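Protein PTHB1 (Homo sapiens, PDB 4YD8) forms part of the BBSome, a coat complex thought to sort specific membrane proteins to primary cilia, and contributes through this fragment a seven-bladed beta-propeller. Local coordinates at residues A139-Y144 / C157-D162; G145-V150 / D195-V200; P185-Y190 / E247-I252; V206-Y211 / V239-N244; F265-R270 / S292-Y297. All blocks are in the same frame, centred on the assembly; numbering follows the deposited sequence. Where two conformers were deposited one is given.

Interaction 1 (A139-Y144 / C157-D162)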
# COMPACT_ATOMS: atom_id res chain seq x y z
N ALA A 139 5.03 10.14 13.69
CA ALA A 139 5.06 9.66 12.31
C ALA A 139 3.80 10.00 11.53
O ALA A 139 2.72 10.12 12.10
CB ALA A 139 5.28 8.13 12.29
N CYS A 140 3.95 10.16 10.21
CA CYS A 140 2.79 10.24 9.33
C CYS A 140 2.62 8.93 8.55
O CYS A 140 1.65 8.21 8.74
CB CYS A 140 2.92 11.41 8.36
SG CYS A 140 1.52 11.48 7.19
N ASN A 141 3.59 8.64 7.68
CA ASN A 141 3.50 7.48 6.77
C ASN A 141 4.92 7.00 6.45
O ASN A 141 5.89 7.57 6.93
CB ASN A 141 2.71 7.83 5.49
CG ASN A 141 3.23 9.09 4.77
OD1 ASN A 141 4.37 9.51 4.97
ND2 ASN A 141 2.39 9.68 3.91
N MSE A 142 5.04 5.93 5.67
CA MSE A 142 6.36 5.40 5.39
C MSE A 142 6.42 4.79 4.00
O MSE A 142 5.37 4.55 3.39
CB MSE A 142 6.76 4.33 6.41
CG MSE A 142 5.82 3.13 6.44
SE MSE A 142 6.59 1.77 7.66
CE MSE A 142 5.06 0.61 7.84
N THR A 143 7.63 4.55 3.53
CA THR A 143 7.83 3.77 2.31
C THR A 143 9.10 2.94 2.52
O THR A 143 9.76 3.06 3.56
CB THR A 143 7.94 4.70 1.05
OG1 THR A 143 7.94 3.91 -0.14
CG2 THR A 143 9.22 5.57 1.11
N TYR A 144 9.44 2.08 1.57
CA TYR A 144 10.57 1.20 1.75
C TYR A 144 11.13 0.78 0.42
O TYR A 144 10.46 0.91 -0.61
CB TYR A 144 10.19 -0.05 2.56
CG TYR A 144 9.19 -0.95 1.84
CD1 TYR A 144 7.82 -0.71 1.94
CD2 TYR A 144 9.62 -2.01 1.05
CE1 TYR A 144 6.89 -1.51 1.27
CE2 TYR A 144 8.71 -2.83 0.38
CZ TYR A 144 7.34 -2.57 0.49
OH TYR A 144 6.42 -3.36 -0.16
N CYS A 157 11.84 4.35 5.12
CA CYS A 157 11.85 5.81 5.29
C CYS A 157 10.51 6.23 5.84
O CYS A 157 9.46 5.94 5.25
CB CYS A 157 12.12 6.51 3.96
SG CYS A 157 11.98 8.33 4.11
N ILE A 158 10.53 6.90 6.99
CA ILE A 158 9.31 7.36 7.63
C ILE A 158 9.24 8.88 7.53
O ILE A 158 10.20 9.57 7.87
CB ILE A 158 9.27 6.94 9.12
CG1 ILE A 158 9.27 5.40 9.28
CG2 ILE A 158 8.05 7.54 9.83
CD1 ILE A 158 9.54 4.97 10.72
N GLN A 159 8.12 9.40 7.03
CA GLN A 159 7.88 10.83 7.05
C GLN A 159 7.20 11.23 8.35
O GLN A 159 6.15 10.68 8.70
CB GLN A 159 7.01 11.26 5.85
CG GLN A 159 6.73 12.78 5.85
CD GLN A 159 5.85 13.21 4.69
OE1 GLN A 159 5.92 14.36 4.24
NE2 GLN A 159 5.01 12.30 4.20
N SER A 160 7.78 12.20 9.08
CA SER A 160 7.17 12.67 10.31
C SER A 160 6.04 13.64 10.00
O SER A 160 5.94 14.15 8.89
CB SER A 160 8.21 13.36 11.21
OG SER A 160 8.60 14.60 10.65
N MSE A 161 5.19 13.91 10.99
CA MSE A 161 4.10 14.87 10.80
C MSE A 161 4.65 16.25 10.44
O MSE A 161 4.00 16.99 9.71
CB MSE A 161 3.22 14.97 12.05
CG MSE A 161 2.40 13.71 12.33
SE MSE A 161 1.06 13.35 10.94
CE MSE A 161 0.30 15.14 10.74
N ASP A 162 5.84 16.59 10.92
CA ASP A 162 6.39 17.92 10.65
C ASP A 162 7.42 17.90 9.51
O ASP A 162 8.14 18.87 9.30
CB ASP A 162 6.97 18.57 11.93
CG ASP A 162 8.23 17.88 12.46
OD1 ASP A 162 8.56 16.75 12.07
OD2 ASP A 162 8.91 18.51 13.31
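Asn141 and Gln159 form a hydrogen-bonded antiparallel pair, and their amide side chains run side by side from the same face of the sheet. Gln159 NE2 donates to Asn141 OD1 at 3.0 Å in a fairly straight bond; the acceptor lies in the glutamine amide plane, whereas the donor approaches the asparagine carbonyl from the side, at a C=O...N angle of 119°. With CG of Asn141 set between backbone N and carbonyl carbon (chi1 53°), the short amide reaches the extended glutamine chain, and the two amide planes stand 27° apart. A neighbouring backbone bond runs from Gln159 N to Asn141 O, 2.9 Å, and Thr143 and Cys157 exchange a further pair. At the other end lies a classic beta bulge: Gln159 O accepts from Cys140 N at 2.7 Å and, weakly, from Asn141 N at 3.4 Å. There Cys140 CB touches SE of the selenomethionine Met161 at 3.7 Å. Ile158 packs away from the amides, its CG2 on Ala139 CB at 3.8 Å and its CG1 on Met142 CB at 4.0 Å.

Farther out, Gly186 O accepts from both Asn141 ND2 and Gln159 NE2. A leucine in place of Asn141 would probably leave Gln159 NE2 without its side-chain acceptor and Gly186 O with one donor fewer. The mutual bond and shared Gly186 O probably hold both amides in one rotation, binding two strands of one blade to the chain entering the next.

Interaction 2 (G145-V150 / D195-V200)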
# COMPACT_ATOMS: atom_id res chain seq x y z
N GLY A 145 12.34 0.24 0.42
CA GLY A 145 12.92 -0.23 -0.81
C GLY A 145 14.42 -0.31 -0.69
O GLY A 145 14.99 -0.08 0.38
N SER A 146 15.08 -0.65 -1.79
CA SER A 146 16.52 -0.86 -1.80
C SER A 146 17.26 0.46 -1.99
O SER A 146 17.96 0.63 -2.99
CB SER A 146 16.90 -1.84 -2.91
OG SER A 146 16.33 -1.47 -4.16
N PHE A 147 17.08 1.38 -1.05
CA PHE A 147 17.67 2.73 -1.14
C PHE A 147 19.15 2.63 -1.45
O PHE A 147 19.86 1.84 -0.83
CB PHE A 147 17.52 3.53 0.17
CG PHE A 147 16.12 3.59 0.72
CD1 PHE A 147 15.00 3.33 -0.06
CD2 PHE A 147 15.94 3.94 2.05
CE1 PHE A 147 13.73 3.39 0.48
CE2 PHE A 147 14.66 4.01 2.60
CZ PHE A 147 13.55 3.74 1.81
N GLY A 148 19.63 3.43 -2.38
CA GLY A 148 21.05 3.45 -2.68
C GLY A 148 21.45 2.36 -3.65
O GLY A 148 22.60 2.29 -4.04
N GLY A 149 20.50 1.52 -4.04
CA GLY A 149 20.78 0.46 -4.99
C GLY A 149 21.37 -0.78 -4.33
O GLY A 149 21.90 -1.65 -5.01
N VAL A 150 21.29 -0.84 -3.01
CA VAL A 150 21.69 -2.02 -2.25
C VAL A 150 20.80 -3.20 -2.62
O VAL A 150 19.60 -3.08 -2.66
CB VAL A 150 21.59 -1.76 -0.73
CG1 VAL A 150 22.65 -0.75 -0.32
CG2 VAL A 150 20.15 -1.26 -0.33
N ASP A 195 16.12 5.78 -7.85
CA ASP A 195 16.59 5.82 -6.46
C ASP A 195 16.20 7.16 -5.82
O ASP A 195 17.06 7.93 -5.38
CB ASP A 195 18.11 5.57 -6.40
CG ASP A 195 18.63 5.38 -4.97
OD1 ASP A 195 17.89 4.87 -4.10
OD2 ASP A 195 19.79 5.76 -4.71
N SER A 196 14.90 7.44 -5.80
CA SER A 196 14.39 8.70 -5.28
C SER A 196 13.13 8.53 -4.44
O SER A 196 12.40 7.53 -4.58
CB SER A 196 14.09 9.69 -6.42
OG SER A 196 15.24 9.93 -7.21
N PHE A 197 12.88 9.51 -3.58
CA PHE A 197 11.63 9.59 -2.83
C PHE A 197 10.69 10.57 -3.50
O PHE A 197 11.09 11.67 -3.88
CB PHE A 197 11.88 10.02 -1.38
CG PHE A 197 12.67 9.03 -0.58
CD1 PHE A 197 12.12 7.82 -0.21
CD2 PHE A 197 13.96 9.32 -0.19
CE1 PHE A 197 12.85 6.90 0.53
CE2 PHE A 197 14.70 8.41 0.56
CZ PHE A 197 14.14 7.19 0.91
N LEU A 198 9.43 10.17 -3.63
CA LEU A 198 8.43 11.05 -4.23
C LEU A 198 7.38 11.43 -3.20
O LEU A 198 6.95 10.61 -2.39
CB LEU A 198 7.77 10.36 -5.44
CG LEU A 198 8.67 10.44 -6.68
CD1 LEU A 198 9.81 9.41 -6.66
CD2 LEU A 198 7.88 10.31 -7.93
N THR A 199 6.99 12.70 -3.20
CA THR A 199 5.88 13.11 -2.37
C THR A 199 5.09 14.20 -3.09
O THR A 199 5.46 14.59 -4.20
CB THR A 199 6.35 13.59 -0.98
OG1 THR A 199 5.22 13.77 -0.12
CG2 THR A 199 7.15 14.91 -1.09
N VAL A 200 3.98 14.63 -2.50
CA VAL A 200 3.25 15.78 -3.02
C VAL A 200 3.02 16.77 -1.88
O VAL A 200 2.49 16.40 -0.83
CB VAL A 200 1.91 15.41 -3.64
CG1 VAL A 200 1.36 16.60 -4.44
CG2 VAL A 200 2.04 14.15 -4.53
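Phe147 and Asp195 bring the loop that follows strand 139-145 up to the start of strand 196-200, their CA atoms 6.2 Å apart, without any strand pairing between the two segments. The loop turns through an inverse gamma turn centred on Ser146 and presents the N-H of Gly148 to Asp195. Gly148 N donates to Asp195 OD1 at 2.8 Å in a nearly straight bond, arriving on the syn side but tilted out of the carboxylate plane. With its CG anti to the backbone N (chi1 -171°), Asp195 extends its carboxylate to the loop; the same OD1 also accepts from Tyr190 OH, so two donors grip one oxygen.

The second half of the contact is aromatic. Phe197 directs its edge at the face of Phe147 in a T-shaped stack, with centroids 4.8 Å apart and planes at 79°. Phe197 CZ stands 3.5 Å above the plane of the Phe147 ring, over its centre, and Phe197 CE1 approaches Phe147 CZ to 3.5 Å. Tyr190 and Tyr211 also meet the Phe147 ring, and Cys157 packs on both phenylalanines. An alanine at Phe147 would probably open a gap beneath the edge of Phe197 and deprive these tyrosines of a ring partner.

Gly145, at the end of the strand that leads into the loop, is critical for protein stability; its phi of 159° would press a side chain against the preceding carbonyl. The chemistry thus couples one polar anchor to a buried aromatic stack, fastening the loop of one blade onto the next.

Interaction 3 (P185-Y190 / E247-I252); sequences PGPLAY and EQALDI
Pro187 and Ile252 make the tight part of this contact, crossing at about a right angle. Ile252 lays its longer branch against the proline ring: CG1 comes to 3.8 Å from Pro187 CG, while CD1 reaches on to Pro187 O at 3.7 Å. Because CG1 is anti to the carbonyl carbon (chi1 -58°), the other branch, CG2, is left to meet Ala189 CB at 4.0 Å, and one isoleucine thereby covers two residues of the facing chain. Pro187 CB also rests on the backbone, 3.8 Å from Asp251 CA.

Toward the partly exposed side the fit slackens. Pro187 CG only grazes Ala249 CB at 4.2 Å, and Asp251 OD1 stays 4.3 Å from Pro187 CB, its carboxylate curling back to take a weak bond from Ile252 N. Leu250, at a classic beta bulge opposite Leu267, points away from Pro187.

The partnership is wholly one of van der Waals packing. It packs the entry to strand 188-191 and its Ala189 against strand 249-255; these are the first strands of two consecutive propeller blades. Val200 of strand 196-200 packs on Ala249 and Ile252, and strand 263-268 pairs with 249-255 as its neighbour in that blade.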
# COMPACT_ATOMS: atom_id res chain seq x y z
N PRO A 185 1.98 16.89 5.58
CA PRO A 185 2.63 15.73 4.95
C PRO A 185 1.76 15.09 3.86
O PRO A 185 0.58 14.82 4.08
CB PRO A 185 2.85 14.76 6.13
CG PRO A 185 1.83 15.14 7.14
CD PRO A 185 1.63 16.64 6.99
N GLY A 186 2.36 14.87 2.70
CA GLY A 186 1.67 14.25 1.59
C GLY A 186 1.99 12.76 1.53
O GLY A 186 2.72 12.24 2.36
N PRO A 187 1.45 12.08 0.51
CA PRO A 187 1.78 10.67 0.31
C PRO A 187 3.26 10.52 0.01
O PRO A 187 3.90 11.48 -0.45
CB PRO A 187 0.92 10.25 -0.91
CG PRO A 187 0.53 11.52 -1.57
CD PRO A 187 0.53 12.61 -0.51
N LEU A 188 3.81 9.34 0.27
CA LEU A 188 5.24 9.12 0.14
C LEU A 188 5.53 7.80 -0.57
O LEU A 188 4.92 6.78 -0.24
CB LEU A 188 5.90 9.12 1.52
CG LEU A 188 7.41 8.86 1.58
CD1 LEU A 188 8.21 10.07 1.08
CD2 LEU A 188 7.83 8.51 3.01
N ALA A 189 6.44 7.81 -1.53
CA ALA A 189 6.80 6.57 -2.23
C ALA A 189 8.27 6.59 -2.65
O ALA A 189 8.86 7.65 -2.84
CB ALA A 189 5.88 6.35 -3.46
N TYR A 190 8.85 5.41 -2.74
CA TYR A 190 10.22 5.25 -3.21
C TYR A 190 10.24 4.70 -4.63
O TYR A 190 9.55 3.72 -4.95
CB TYR A 190 11.02 4.32 -2.28
CG TYR A 190 12.40 3.97 -2.83
CD1 TYR A 190 13.40 4.93 -2.89
CD2 TYR A 190 12.68 2.69 -3.30
CE1 TYR A 190 14.66 4.64 -3.40
CE2 TYR A 190 13.94 2.38 -3.80
CZ TYR A 190 14.92 3.36 -3.85
OH TYR A 190 16.17 3.08 -4.36
N GLU A 247 -3.69 20.47 -7.75
CA GLU A 247 -4.69 19.92 -6.83
C GLU A 247 -3.99 19.12 -5.76
O GLU A 247 -2.82 18.77 -5.92
CB GLU A 247 -5.69 19.01 -7.59
CG GLU A 247 -5.03 17.77 -8.16
CD GLU A 247 -5.94 17.06 -9.15
OE1 GLU A 247 -6.16 17.60 -10.27
OE2 GLU A 247 -6.46 15.98 -8.81
N GLN A 248 -4.69 18.80 -4.68
CA GLN A 248 -4.12 17.97 -3.62
C GLN A 248 -4.07 16.51 -4.07
O GLN A 248 -4.97 16.03 -4.76
CB GLN A 248 -4.92 18.10 -2.32
CG GLN A 248 -4.98 19.52 -1.76
CD GLN A 248 -3.61 20.06 -1.33
OE1 GLN A 248 -2.77 19.33 -0.80
NE2 GLN A 248 -3.40 21.35 -1.55
N ALA A 249 -3.01 15.81 -3.68
CA ALA A 249 -2.89 14.38 -3.97
C ALA A 249 -3.41 13.51 -2.84
O ALA A 249 -3.19 13.80 -1.66
CB ALA A 249 -1.44 14.02 -4.26
N LEU A 250 -4.10 12.43 -3.20
CA LEU A 250 -4.55 11.43 -2.24
C LEU A 250 -3.51 10.33 -2.02
O LEU A 250 -3.33 9.83 -0.91
CB LEU A 250 -5.87 10.80 -2.70
CG LEU A 250 -7.11 11.70 -2.74
CD1 LEU A 250 -8.31 10.93 -3.29
CD2 LEU A 250 -7.41 12.24 -1.35
N ASP A 251 -2.83 9.95 -3.09
CA ASP A 251 -1.92 8.82 -3.03
C ASP A 251 -0.93 8.87 -4.18
O ASP A 251 -1.17 9.53 -5.20
CB ASP A 251 -2.73 7.50 -3.07
CG ASP A 251 -1.96 6.31 -2.51
OD1 ASP A 251 -0.86 6.52 -1.96
OD2 ASP A 251 -2.48 5.16 -2.60
N ILE A 252 0.20 8.19 -3.99
CA ILE A 252 1.18 7.95 -5.05
C ILE A 252 1.51 6.47 -5.07
O ILE A 252 1.65 5.86 -4.01
CB ILE A 252 2.50 8.71 -4.84
CG1 ILE A 252 2.28 10.21 -4.73
CG2 ILE A 252 3.50 8.42 -5.97
CD1 ILE A 252 3.48 10.88 -4.07

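Interaction 4 (V206-Y211 / V239-N244)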
# COMPACT_ATOMS: atom_id res chain seq x y z
N VAL A 206 4.20 17.82 -7.04
CA VAL A 206 4.85 16.52 -6.97
C VAL A 206 6.35 16.76 -6.93
O VAL A 206 6.88 17.48 -7.76
CB VAL A 206 4.50 15.61 -8.17
CG1 VAL A 206 5.18 14.26 -8.02
CG2 VAL A 206 2.99 15.41 -8.26
N GLU A 207 7.04 16.18 -5.96
CA GLU A 207 8.46 16.41 -5.77
C GLU A 207 9.24 15.12 -5.71
O GLU A 207 8.79 14.14 -5.11
CB GLU A 207 8.70 17.21 -4.48
CG GLU A 207 7.90 18.48 -4.41
CD GLU A 207 8.17 19.27 -3.16
OE1 GLU A 207 8.62 18.67 -2.16
OE2 GLU A 207 7.95 20.51 -3.18
N SER A 208 10.41 15.10 -6.34
CA SER A 208 11.27 13.93 -6.34
C SER A 208 12.62 14.30 -5.74
O SER A 208 13.26 15.24 -6.20
CB SER A 208 11.45 13.38 -7.75
OG SER A 208 12.28 12.23 -7.77
N TYR A 209 13.05 13.55 -4.73
CA TYR A 209 14.33 13.77 -4.07
C TYR A 209 15.24 12.56 -4.22
O TYR A 209 14.88 11.47 -3.82
CB TYR A 209 14.13 14.05 -2.58
CG TYR A 209 13.34 15.30 -2.28
CD1 TYR A 209 11.96 15.25 -2.17
CD2 TYR A 209 13.98 16.52 -2.12
CE1 TYR A 209 11.22 16.39 -1.90
CE2 TYR A 209 13.25 17.68 -1.86
CZ TYR A 209 11.87 17.60 -1.75
OH TYR A 209 11.11 18.72 -1.48
N LYS A 210 16.43 12.77 -4.78
CA LYS A 210 17.41 11.69 -4.90
C LYS A 210 17.88 11.22 -3.53
O LYS A 210 18.19 12.03 -2.66
CB LYS A 210 18.62 12.15 -5.72
CG LYS A 210 18.30 12.50 -7.17
CD LYS A 210 19.28 11.84 -8.13
CE LYS A 210 18.81 10.45 -8.57
NZ LYS A 210 18.89 9.39 -7.51
N TYR A 211 17.93 9.90 -3.34
CA TYR A 211 18.38 9.33 -2.08
C TYR A 211 19.77 9.82 -1.65
O TYR A 211 19.98 10.17 -0.49
CB TYR A 211 18.39 7.80 -2.13
CG TYR A 211 18.88 7.20 -0.84
CD1 TYR A 211 18.08 7.21 0.29
CD2 TYR A 211 20.14 6.62 -0.75
CE1 TYR A 211 18.51 6.66 1.47
CE2 TYR A 211 20.58 6.06 0.44
CZ TYR A 211 19.75 6.09 1.55
OH TYR A 211 20.17 5.55 2.74
N VAL A 239 15.46 19.67 -4.28
CA VAL A 239 14.58 18.78 -5.02
C VAL A 239 15.25 18.44 -6.35
O VAL A 239 16.02 19.24 -6.89
CB VAL A 239 13.20 19.43 -5.23
CG1 VAL A 239 13.24 20.46 -6.35
CG2 VAL A 239 12.16 18.39 -5.49
N ASP A 240 15.01 17.24 -6.87
CA ASP A 240 15.55 16.85 -8.17
C ASP A 240 14.68 17.40 -9.29
O ASP A 240 15.16 18.06 -10.22
CB ASP A 240 15.65 15.32 -8.27
CG ASP A 240 16.49 14.86 -9.45
OD1 ASP A 240 17.53 15.49 -9.71
OD2 ASP A 240 16.11 13.88 -10.11
N TRP A 241 13.38 17.14 -9.20
CA TRP A 241 12.42 17.78 -10.09
C TRP A 241 11.09 17.99 -9.37
O TRP A 241 10.83 17.38 -8.34
CB TRP A 241 12.22 16.96 -11.38
CG TRP A 241 11.79 15.50 -11.22
CD1 TRP A 241 12.58 14.40 -11.36
CD2 TRP A 241 10.47 15.01 -10.95
NE1 TRP A 241 11.85 13.26 -11.17
CE2 TRP A 241 10.54 13.61 -10.93
CE3 TRP A 241 9.23 15.62 -10.71
CZ2 TRP A 241 9.44 12.80 -10.66
CZ3 TRP A 241 8.13 14.82 -10.45
CH2 TRP A 241 8.24 13.42 -10.44
N THR A 242 10.27 18.86 -9.93
CA THR A 242 8.97 19.13 -9.35
C THR A 242 7.94 19.30 -10.48
O THR A 242 8.29 19.67 -11.60
CB THR A 242 9.02 20.39 -8.44
OG1 THR A 242 7.83 20.48 -7.65
CG2 THR A 242 9.22 21.66 -9.25
N LEU A 243 6.68 18.99 -10.18
CA LEU A 243 5.59 19.12 -11.15
C LEU A 243 4.37 19.68 -10.43
O LEU A 243 3.88 19.08 -9.47
CB LEU A 243 5.25 17.78 -11.82
CG LEU A 243 4.07 17.80 -12.80
CD1 LEU A 243 4.43 18.50 -14.10
CD2 LEU A 243 3.52 16.40 -13.07
N ASN A 244 3.88 20.83 -10.87
CA ASN A 244 2.65 21.32 -10.28
C ASN A 244 1.45 20.65 -10.91
O ASN A 244 1.23 20.79 -12.11
CB ASN A 244 2.52 22.84 -10.43
CG ASN A 244 1.45 23.40 -9.52
OD1 ASN A 244 0.27 23.13 -9.71
ND2 ASN A 244 1.87 24.15 -8.51
O HOH W 1 8.11 22.15 -5.36
O HOH W 2 14.65 12.08 -9.00
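Ser208 stands over the indole of Trp241, its CB 3.5 Å from the centroid of the five-membered ring and 21° off the normal, a close CH-pi contact. The indole is brought there by a chi1 of 56°, which places CG of Trp241 between the backbone N and the carbonyl carbon and lays the ring back across the neighbouring strand. Val206 runs alongside in the same direction, its CG1 meeting Trp241 CZ3 at 3.9 Å.

The opposite face of the sheet holds a second CH-pi contact. Val239 CG2 lies over one face of Tyr209, 4.0 Å from the ring centroid and 19° off the normal. Tyr209 OH donates to Glu207 OE1 at 2.6 Å, from above the carboxylate plane, while a water donates to Glu207 OE2 and also bonds Thr242 OG1, the two side chains lying side by side. A second water bridges Ser208 OG and Asp240 OD2. These links give both carboxylates polar partners.

The backbones supply the frame. Val206 and Leu243 exchange two bonds, Ser208 N donates to Trp241 O at 3.1 Å, and Asp240 N to Ser208 O at 2.7 Å. Asp240 and Trp241 both face Ser208, forming a classic beta bulge.

Strands 205-210 and 241-244 are the outer pair of a four-stranded propeller blade. Strand 196-200 flanks 205-210 on the inner side, helix 211-216 follows Lys210, and Leu275 of strand 271-275 in the next blade packs on Val206 and Leu243.

Interaction 5 (F265-R270 / S292-Y297)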
# COMPACT_ATOMS: atom_id res chain seq x y z
N PHE A 265 2.46 6.94 -10.51
CA PHE A 265 1.03 7.26 -10.60
C PHE A 265 0.63 8.13 -9.43
O PHE A 265 1.02 7.86 -8.29
CB PHE A 265 0.20 5.98 -10.64
CG PHE A 265 0.28 5.27 -11.94
CD1 PHE A 265 1.34 4.42 -12.22
CD2 PHE A 265 -0.68 5.47 -12.91
CE1 PHE A 265 1.41 3.77 -13.44
CE2 PHE A 265 -0.62 4.81 -14.11
CZ PHE A 265 0.44 3.98 -14.38
N VAL A 266 -0.13 9.18 -9.72
CA VAL A 266 -0.64 10.07 -8.69
C VAL A 266 -2.16 10.13 -8.74
O VAL A 266 -2.76 10.40 -9.79
CB VAL A 266 -0.06 11.50 -8.82
CG1 VAL A 266 -0.58 12.37 -7.66
CG2 VAL A 266 1.46 11.43 -8.80
N LEU A 267 -2.78 9.82 -7.61
CA LEU A 267 -4.22 9.98 -7.46
C LEU A 267 -4.53 11.34 -6.86
O LEU A 267 -4.31 11.55 -5.67
CB LEU A 267 -4.81 8.90 -6.57
CG LEU A 267 -6.35 8.95 -6.46
CD1 LEU A 267 -6.99 8.66 -7.83
CD2 LEU A 267 -6.86 7.97 -5.40
N GLY A 268 -5.04 12.26 -7.67
CA GLY A 268 -5.42 13.57 -7.18
C GLY A 268 -6.88 13.59 -6.80
O GLY A 268 -7.61 12.63 -7.04
N GLU A 269 -7.33 14.69 -6.20
CA GLU A 269 -8.74 14.84 -5.85
C GLU A 269 -9.62 14.96 -7.09
O GLU A 269 -10.80 14.64 -7.05
CB GLU A 269 -8.94 16.07 -4.95
CG GLU A 269 -8.32 15.95 -3.57
CD GLU A 269 -8.61 17.15 -2.68
OE1 GLU A 269 -8.93 18.23 -3.22
OE2 GLU A 269 -8.53 17.01 -1.45
N ARG A 270 -9.03 15.43 -8.19
CA ARG A 270 -9.81 15.70 -9.41
C ARG A 270 -9.31 14.95 -10.65
O ARG A 270 -10.04 14.78 -11.63
CB ARG A 270 -9.81 17.20 -9.72
CG ARG A 270 -10.38 18.09 -8.63
CD ARG A 270 -10.54 19.53 -9.14
NE ARG A 270 -9.37 20.37 -8.88
CZ ARG A 270 -9.04 20.85 -7.67
NH1 ARG A 270 -9.78 20.55 -6.61
NH2 ARG A 270 -7.97 21.62 -7.53
N SER A 292 -11.58 7.71 -3.79
CA SER A 292 -11.22 7.42 -2.42
C SER A 292 -9.88 6.69 -2.35
O SER A 292 -9.14 6.85 -1.38
CB SER A 292 -12.30 6.58 -1.74
OG SER A 292 -12.54 5.41 -2.50
N CYS A 293 -9.56 5.89 -3.37
CA CYS A 293 -8.31 5.15 -3.35
C CYS A 293 -8.01 4.59 -4.74
O CYS A 293 -8.87 4.61 -5.62
CB CYS A 293 -8.38 4.01 -2.34
SG CYS A 293 -9.63 2.77 -2.80
N PHE A 294 -6.80 4.06 -4.93
CA PHE A 294 -6.47 3.50 -6.26
C PHE A 294 -5.32 2.50 -6.19
O PHE A 294 -4.67 2.35 -5.15
CB PHE A 294 -6.23 4.70 -7.22
CG PHE A 294 -4.80 5.22 -7.31
CD1 PHE A 294 -3.96 5.25 -6.20
CD2 PHE A 294 -4.28 5.59 -8.55
CE1 PHE A 294 -2.63 5.74 -6.30
CE2 PHE A 294 -2.99 6.12 -8.66
CZ PHE A 294 -2.15 6.16 -7.55
N LEU A 295 -5.12 1.78 -7.28
CA LEU A 295 -4.05 0.82 -7.39
C LEU A 295 -3.79 0.48 -8.86
O LEU A 295 -4.56 -0.27 -9.46
CB LEU A 295 -4.38 -0.48 -6.63
CG LEU A 295 -3.22 -1.48 -6.67
CD1 LEU A 295 -2.14 -1.07 -5.68
CD2 LEU A 295 -3.69 -2.91 -6.43
N PRO A 296 -2.71 1.03 -9.44
CA PRO A 296 -2.19 0.52 -10.72
C PRO A 296 -1.70 -0.90 -10.47
O PRO A 296 -0.75 -1.05 -9.70
CB PRO A 296 -1.02 1.45 -11.05
CG PRO A 296 -1.14 2.62 -10.09
CD PRO A 296 -1.84 2.08 -8.87
N TYR A 297 -2.33 -1.91 -11.08
CA TYR A 297 -2.16 -3.29 -10.58
C TYR A 297 -1.66 -4.29 -11.60
O TYR A 297 -1.24 -5.38 -11.22
CB TYR A 297 -3.48 -3.81 -9.98
CG TYR A 297 -4.59 -4.07 -11.00
CD1 TYR A 297 -5.41 -3.04 -11.43
CD2 TYR A 297 -4.82 -5.35 -11.52
CE1 TYR A 297 -6.43 -3.26 -12.36
CE2 TYR A 297 -5.84 -5.59 -12.45
CZ TYR A 297 -6.64 -4.53 -12.87
OH TYR A 297 -7.64 -4.72 -13.79
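Leu267 and Phe294 provide the first of two CH-pi contacts. Leu267 CB sits almost squarely over the Phe294 ring, 3.6 Å from its centroid and 4° off the normal. The second joins Pro296 to Phe265: Pro296 CG lies over one face of the aromatic ring, 4.0 Å from the centroid but shifted, at 29° off the normal. In both pairs the side chains slide past each other in opposite directions, so that each strand contributes one ring that is covered by an aliphatic group of the other. The Phe294 ring is also sandwiched, since Pro296 CD of its own strand stands over the face opposite Leu267.

Aliphatic and edge contacts fill in the rest. Leu267 has CG anti to its backbone nitrogen (chi1 -176°), which carries CD2 past the ring to the neighbouring backbone, 3.6 Å from Cys293 C. Phe265 CB touches Phe294 CE2 at 3.8 Å, and Phe265 O lies near the plane of the Phe294 ring at its edge, 3.7 Å from CZ.

Backbone pairing plays no part: the two strand segments run nearly antiparallel, yet their axes stay 8.1 Å apart and the space is taken up by buried side chains. This is the packing of one propeller blade on the next. Strand 263-268 is the second strand of its blade and pairs with 249-255, whose Asp251 and Cys253 meet Phe294 and Pro296; strand 291-298 opens the following sheet, where 306-311 lies beside it and sends Thr307 and Ile309 against Phe294.

How the interactions relate
The five contacts follow successive blades of the propeller. Interaction 1 pairs two strands within one blade; interaction 2, about 13 Å away between centres, carries that blade's loop onto the next, whose outer strands form interaction 4. Interaction 3 links the inner strand of this second blade to that of a third, and interaction 5, centred about 10 Å from interaction 3, joins the third to the fourth. Along the chain interactions 1 and 2 interleave, interaction 4 falls between the two segments of interaction 3, and interaction 5 comes last. Two contacts thus pair strands within blades and three join one blade to the next, together holding consecutive blades in one propeller.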